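Side-chain contacts in PT26-6P (Thermococcus sp., PDB 2WB7), which is of unknown function but is encoded by an extrachromosomal mobile element of Euryarchaea and combines immunoglobulin-like domains with a helical domain: residues Ser237-Ile240 against Lys241-Gln244; Asn412-Thr415 against Lys416-Asn420. All coordinates share one frame; numbering follows the deposited sequence.

Contact 1 of 2, residues Ser237-Ile240 against Lys241-Gln244; sequences SLPI and KFLQ
Leu238 and Phe242 each turn CG anti to the carbonyl carbon (chi1 -80° and -75°), which, with the backbone turn between them, brings the two side chains together, one just ahead of a short 3-10 turn and the other within it. The case illustrates how a single tight turn can gather an apolar cluster inside a long connection, here the one from strand 221-222 to strand 253-261. Two i to i+3 bonds build the turn: Phe242 N reaches Pro239 O at 3.1 Å, nearly straight at 170°, and Leu243 N reaches Ile240 O at the same length.

The Phe242 ring is wrapped on several sides. Leu238 CD1 lies over one face, 4.2 Å from the ring centroid in a CH-pi contact, while Leu238 CB comes to 3.6 Å from Phe242 CD1. Pro239 runs alongside, pointing the same way, with its CD 3.8 Å from Phe242 CE1; its carbonyl O lies at the ring edge, in plane. The opposite face is covered by Lys241, whose CG sits between the backbone N and carbonyl carbon and whose chain bends twice on its way out, laying CE over the ring centre. The ammonium beyond it forms salt bridges with Asp393 and Asp7, which probably helps hold the aliphatic chain against the aromatic face.

Around this cluster, Leu238 and Pro239 touch Tyr516 of helix 503-523, and Pro239 also packs on Met486 and Tyr490 of helix 471-499, so the turn is seated against the helical domain. At its entrance Ser237 OG donates to Leu238 O at 2.9 Å, in the carbonyl plane and on a lone pair, and the same OG is also hydrogen-bonded to His276 N.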
loop_
_atom_site.group_PDB
_atom_site.type_symbol
_atom_site.label_atom_id
_atom_site.label_comp_id
_atom_site.label_asym_id
_atom_site.label_seq_id
_atom_site.Cartn_x
_atom_site.Cartn_y
_atom_site.Cartn_z
ATOM N N SER A 237 -13.132 -9.838 8.987
ATOM C CA SER A 237 -14.435 -10.218 8.496
ATOM C C SER A 237 -15.451 -9.989 9.580
ATOM O O SER A 237 -15.148 -10.158 10.758
ATOM C CB SER A 237 -14.428 -11.698 8.144
ATOM O OG SER A 237 -15.712 -12.161 7.801
ATOM N N LEU A 238 -16.656 -9.591 9.201
ATOM C CA LEU A 238 -17.737 -9.588 10.162
ATOM C C LEU A 238 -17.914 -11.018 10.693
ATOM O O LEU A 238 -17.551 -11.985 10.031
ATOM C CB LEU A 238 -19.020 -9.092 9.493
ATOM C CG LEU A 238 -19.146 -7.576 9.335
ATOM C CD1 LEU A 238 -20.310 -7.248 8.421
ATOM C CD2 LEU A 238 -19.275 -6.865 10.701
ATOM N N PRO A 239 -18.472 -11.160 11.893
ATOM C CA PRO A 239 -18.777 -12.483 12.412
ATOM C C PRO A 239 -19.652 -13.307 11.465
ATOM O O PRO A 239 -20.435 -12.756 10.711
ATOM C CB PRO A 239 -19.531 -12.169 13.709
ATOM C CG PRO A 239 -18.924 -10.870 14.171
ATOM C CD PRO A 239 -18.701 -10.101 12.890
ATOM N N ILE A 240 -19.532 -14.630 11.520
ATOM C CA ILE A 240 -20.223 -15.497 10.561
ATOM C C ILE A 240 -21.743 -15.354 10.546
ATOM O O ILE A 240 -22.392 -15.743 9.572
ATOM C CB ILE A 240 -19.860 -16.999 10.745
ATOM C CG1 ILE A 240 -20.340 -17.494 12.109
ATOM C CG2 ILE A 240 -18.375 -17.203 10.549
ATOM C CD1 ILE A 240 -20.051 -18.947 12.383
ATOM N N LYS A 241 -22.334 -14.824 11.611
ATOM C CA LYS A 241 -23.790 -14.684 11.602
ATOM C C LYS A 241 -24.264 -13.847 10.415
ATOM O O LYS A 241 -25.400 -13.979 9.981
ATOM C CB LYS A 241 -24.343 -14.117 12.912
ATOM C CG LYS A 241 -24.079 -12.654 13.127
ATOM C CD LYS A 241 -25.321 -11.954 13.619
ATOM C CE LYS A 241 -25.543 -10.679 12.837
ATOM N NZ LYS A 241 -26.978 -10.312 12.805
ATOM N N PHE A 242 -23.381 -13.015 9.870
ATOM C CA PHE A 242 -23.784 -12.062 8.843
ATOM C C PHE A 242 -23.940 -12.713 7.485
ATOM O O PHE A 242 -24.219 -12.042 6.512
ATOM C CB PHE A 242 -22.820 -10.878 8.774
ATOM C CG PHE A 242 -22.983 -9.907 9.903
ATOM C CD1 PHE A 242 -22.168 -9.980 11.021
ATOM C CD2 PHE A 242 -23.960 -8.926 9.855
ATOM C CE1 PHE A 242 -22.312 -9.088 12.066
ATOM C CE2 PHE A 242 -24.119 -8.024 10.913
ATOM C CZ PHE A 242 -23.288 -8.106 12.018
ATOM N N LEU A 243 -23.780 -14.027 7.436
ATOM C CA LEU A 243 -23.984 -14.781 6.209
ATOM C C LEU A 243 -25.468 -14.906 5.871
ATOM O O LEU A 243 -25.832 -14.917 4.702
ATOM C CB LEU A 243 -23.370 -16.177 6.327
ATOM C CG LEU A 243 -21.905 -16.351 5.939
ATOM C CD1 LEU A 243 -21.483 -17.801 6.132
ATOM C CD2 LEU A 243 -21.675 -15.889 4.500
ATOM N N GLN A 244 -26.323 -15.019 6.885
ATOM C CA GLN A 244 -27.769 -15.047 6.653
ATOM C C GLN A 244 -28.399 -13.657 6.802
ATOM O O GLN A 244 -29.560 -13.534 7.198
ATOM C CB GLN A 244 -28.479 -16.035 7.595
ATOM C CG GLN A 244 -28.034 -17.491 7.465
ATOM C CD GLN A 244 -27.178 -17.951 8.640
ATOM O OE1 GLN A 244 -27.130 -17.293 9.690
ATOM N NE2 GLN A 244 -26.501 -19.091 8.473
#

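Contact 2 of 2, residues Asn412-Thr415 against Lys416-Asn420; sequences NATT and KAMIN
Between Asn412-Thr415 and Lys416-Asn420 the backbone follows the alpha-helical i to i+4 pattern, with Lys416 N, Ala417 N, Met418 N and Ile419 N bonded in turn to the carbonyls of Asn412, Ala413, Thr414 and Thr415.

The side chains pair with the same spacing. Thr415 and Ile419 run side by side, and Thr415 CG2 touches Ile419 CD1 at 3.6 Å. One position back, Thr414 CG2 lies 4.1 Å from SE of Met418, a selenomethionine whose chain is extended beyond CG. Both threonines have chi1 at -54°, which sets the methyl anti to the backbone N and the hydroxyl beside that N; OG1 of Thr414 is thus bonded to Lys410 O and OG1 of Thr415 to Ile411 O, one turn earlier.

Thr415, Met418 and Ile419 all press on Leu462 of helix 442-465, while Thr414, together with Met418, meets Leu399 of helix 393-404. With each hydroxyl satisfied inside its own helix, the threonines can probably sit among apolar neighbours at little polar cost, with methyls against Met418 and Ile419.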
loop_
_atom_site.group_PDB
_atom_site.type_symbol
_atom_site.label_atom_id
_atom_site.label_comp_id
_atom_site.label_asym_id
_atom_site.label_seq_id
_atom_site.Cartn_x
_atom_site.Cartn_y
_atom_site.Cartn_z
ATOM N N ASN A 412 -35.207 -18.274 31.654
ATOM C CA ASN A 412 -34.280 -19.111 32.397
ATOM C C ASN A 412 -33.887 -20.374 31.650
ATOM O O ASN A 412 -32.717 -20.708 31.554
ATOM C CB ASN A 412 -34.872 -19.471 33.751
ATOM C CG ASN A 412 -34.724 -18.354 34.767
ATOM O OD1 ASN A 412 -33.962 -17.411 34.567
ATOM N ND2 ASN A 412 -35.449 -18.460 35.867
ATOM N N ALA A 413 -34.866 -21.080 31.109
ATOM C CA ALA A 413 -34.591 -22.310 30.379
ATOM C C ALA A 413 -33.584 -22.059 29.268
ATOM O O ALA A 413 -32.600 -22.786 29.130
ATOM C CB ALA A 413 -35.870 -22.875 29.815
ATOM N N THR A 414 -33.843 -21.014 28.484
ATOM C CA THR A 414 -33.049 -20.669 27.305
ATOM C C THR A 414 -31.615 -20.275 27.653
ATOM O O THR A 414 -30.651 -20.761 27.048
ATOM C CB THR A 414 -33.724 -19.505 26.568
ATOM O OG1 THR A 414 -35.077 -19.873 26.295
ATOM C CG2 THR A 414 -33.005 -19.145 25.254
ATOM N N THR A 415 -31.496 -19.365 28.614
ATOM C CA THR A 415 -30.217 -18.935 29.136
ATOM C C THR A 415 -29.365 -20.149 29.448
ATOM O O THR A 415 -28.230 -20.262 28.996
ATOM C CB THR A 415 -30.404 -18.179 30.460
ATOM O OG1 THR A 415 -31.345 -17.114 30.285
ATOM C CG2 THR A 415 -29.088 -17.610 30.931
ATOM N N LYS A 416 -29.929 -21.049 30.240
ATOM C CA LYS A 416 -29.254 -22.260 30.634
ATOM C C LYS A 416 -28.852 -23.087 29.421
ATOM O O LYS A 416 -27.757 -23.622 29.354
ATOM C CB LYS A 416 -30.163 -23.072 31.548
ATOM C CG LYS A 416 -29.534 -24.365 32.018
ATOM C CD LYS A 416 -30.552 -25.255 32.749
ATOM C CE LYS A 416 -29.878 -26.495 33.341
ATOM N NZ LYS A 416 -29.011 -27.212 32.332
ATOM N N ALA A 417 -29.744 -23.183 28.451
ATOM C CA ALA A 417 -29.455 -23.934 27.231
ATOM C C ALA A 417 -28.247 -23.341 26.506
ATOM O O ALA A 417 -27.316 -24.053 26.108
ATOM C CB ALA A 417 -30.664 -23.929 26.328
HETATM N N MSE A 418 -28.283 -22.024 26.337
HETATM C CA MSE A 418 -27.224 -21.289 25.661
HETATM C C MSE A 418 -25.909 -21.441 26.377
HETATM O O MSE A 418 -24.866 -21.564 25.737
HETATM C CB MSE A 418 -27.572 -19.806 25.586
HETATM C CG MSE A 418 -28.417 -19.443 24.394
HETATM SE SE MSE A 418 -29.204 -17.694 24.633
HETATM C CE MSE A 418 -29.898 -17.449 22.841
ATOM N N ILE A 419 -25.966 -21.406 27.704
ATOM C CA ILE A 419 -24.774 -21.527 28.517
ATOM C C ILE A 419 -24.104 -22.881 28.346
ATOM O O ILE A 419 -22.881 -22.982 28.357
ATOM C CB ILE A 419 -25.075 -21.284 29.982
ATOM C CG1 ILE A 419 -25.294 -19.793 30.211
ATOM C CG2 ILE A 419 -23.919 -21.764 30.831
ATOM C CD1 ILE A 419 -26.056 -19.465 31.467
ATOM N N ASN A 420 -24.899 -23.925 28.173
ATOM C CA ASN A 420 -24.334 -25.237 27.882
ATOM C C ASN A 420 -23.550 -25.232 26.591
ATOM O O ASN A 420 -22.484 -25.829 26.489
ATOM C CB ASN A 420 -25.430 -26.296 27.822
ATOM C CG ASN A 420 -25.798 -26.814 29.197
ATOM O OD1 ASN A 420 -25.044 -26.637 30.161
ATOM N ND2 ASN A 420 -26.961 -27.465 29.303
#

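How the contacts relate
Followed from the N terminus, the chain completes contact 1 in the long connection between strands 221-222 and 253-261, passes through the eight-stranded antiparallel sheet, and forms contact 2 early in helix 408-438. The two stand in series, neither nested nor crossing, and each is one continuous stretch, so what is closed is a turn and not a large loop. The centres of contact 1 and contact 2 lie about 23 Å apart. Between the nearest atoms of contact 1 and contact 2 the gap is about 12 Å. Helix 393-404 relates them, salt-bridged to contact 1 at its start and packed on contact 2 farther along. Contact 1 joins a connection between strands to the helices, whereas contact 2 ties helices to one another.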